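PDB 1I4U: crustacyanin-C1 subunit, which binds the carotenoid astaxanthin, and so gives the lobster carapace its blue colour, as a lipocalin-type subunit of the crustacyanin complexes. Local coordinates for residues A[142-145]-A[146-150]. Residues are numbered along the deposited sequence; the frame is centred on the assembly and turned at random.
Sequences LADQ and YVKKC
Gln145 lies along the ring of Tyr146, its neighbour in sequence, and the pair illustrates how the first turn of a helix can shape its own surface. Gln145 CG sits 3.7 Å from the centroid of the Tyr146 ring, almost exactly on the ring normal, a CH-pi contact. With CG set between backbone N and carbonyl carbon (chi1 58°) and the chain extended beyond it, the glutamine runs out beside the tyrosine, and its amide stacks on the ring with the two planes only 14° apart. The phenol is bordered obliquely by two further bumps, Ala143 CB, 3.9 Å from Tyr146 CD2, and the CD1 branch of Leu142, 3.8 Å from the same ring carbon. The leucine is a forked wedge, for its other methyl, CD2, meets Val147 CG2 at 3.8 Å, and Leu142 CG lies between Tyr146 CB and Val147 CG2. An alanine in place of Tyr146 would probably leave the glutamine without the face it lies on, free to swing, and open a gap where the ring had met Leu142 CD1.

The helix starts at its N-cap, Ala143, whose O accepts a nearly straight bond from Val147 N (3.2 Å, 172°). Lys148 N reaches Asp144 O in the next bond, and the lysine chain curls back at its end, bringing NZ to 4.0 Å from Asp144 OD2, opposite charges too far apart for a salt bridge. A water donates to Gln145 O and accepts a weak bond from Lys149 NZ.

Leu142 and Val147 also touch Phe38 of strand 33-41, while Cys150, one turn after Tyr146, is joined to Cys117 by a disulfide. The arrangement is thus the N-terminal turn of the helix that packs against the outside of the antiparallel beta barrel in the lipocalin fold.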
# COMPACT_ATOMS: atom_id res chain seq x y z
N LEU A 142 26.25 13.02 -1.98
CA LEU A 142 25.65 13.96 -1.05
C LEU A 142 26.63 14.21 0.08
O LEU A 142 27.04 13.25 0.73
CB LEU A 142 24.33 13.42 -0.50
CG LEU A 142 23.54 14.42 0.36
CD1 LEU A 142 23.14 15.60 -0.45
CD2 LEU A 142 22.32 13.69 0.94
N ALA A 143 26.98 15.49 0.22
CA ALA A 143 27.87 15.93 1.28
C ALA A 143 27.38 15.60 2.68
O ALA A 143 26.20 15.56 2.94
CB ALA A 143 28.12 17.43 1.14
N ASP A 144 28.31 15.32 3.58
CA ASP A 144 28.01 14.89 4.93
C ASP A 144 27.16 15.96 5.58
O ASP A 144 26.33 15.58 6.37
CB ASP A 144 29.31 14.61 5.68
CG ASP A 144 30.08 13.37 5.30
OD1 ASP A 144 29.83 12.64 4.31
OD2 ASP A 144 31.05 13.04 6.04
N GLN A 145 27.32 17.26 5.26
CA GLN A 145 26.50 18.20 6.03
C GLN A 145 25.01 17.97 5.81
O GLN A 145 24.23 18.19 6.72
CB GLN A 145 26.72 19.69 5.75
CG GLN A 145 26.51 20.12 4.32
CD GLN A 145 26.87 21.57 4.04
OE1 GLN A 145 26.43 22.42 4.81
NE2 GLN A 145 27.64 21.73 2.97
N TYR A 146 24.66 17.56 4.60
CA TYR A 146 23.27 17.29 4.30
C TYR A 146 22.79 15.95 4.82
O TYR A 146 21.66 15.83 5.29
CB TYR A 146 23.01 17.38 2.76
CG TYR A 146 23.47 18.71 2.19
CD1 TYR A 146 22.94 19.90 2.64
CD2 TYR A 146 24.47 18.79 1.23
CE1 TYR A 146 23.33 21.14 2.17
CE2 TYR A 146 24.88 20.04 0.74
CZ TYR A 146 24.31 21.18 1.20
OH TYR A 146 24.74 22.39 0.72
N VAL A 147 23.66 14.92 4.70
CA VAL A 147 23.37 13.62 5.29
C VAL A 147 23.07 13.78 6.76
O VAL A 147 22.11 13.18 7.24
CB VAL A 147 24.53 12.60 5.09
CG1 VAL A 147 24.23 11.30 5.81
CG2 VAL A 147 24.75 12.43 3.58
N LYS A 148 23.84 14.58 7.48
CA LYS A 148 23.64 14.77 8.91
C LYS A 148 22.32 15.48 9.23
O LYS A 148 21.70 15.24 10.27
CB LYS A 148 24.79 15.60 9.47
CG LYS A 148 26.13 14.96 9.72
CD LYS A 148 27.17 16.05 10.04
CE LYS A 148 28.60 15.61 10.20
NZ LYS A 148 29.23 15.06 8.98
N LYS A 149 21.88 16.34 8.30
CA LYS A 149 20.56 16.94 8.48
C LYS A 149 19.50 15.87 8.49
O LYS A 149 18.59 15.85 9.34
CB LYS A 149 20.24 18.03 7.44
CG LYS A 149 21.19 19.27 7.64
CD LYS A 149 21.10 20.21 6.47
CE LYS A 149 22.45 20.87 6.08
NZ LYS A 149 22.95 21.66 7.23
N CYS A 150 19.59 14.93 7.50
CA CYS A 150 18.60 13.87 7.52
C CYS A 150 18.78 12.99 8.76
O CYS A 150 17.75 12.61 9.31
CB CYS A 150 18.67 13.03 6.26
SG CYS A 150 18.07 13.79 4.74
O HOH W 1 24.82 19.60 9.11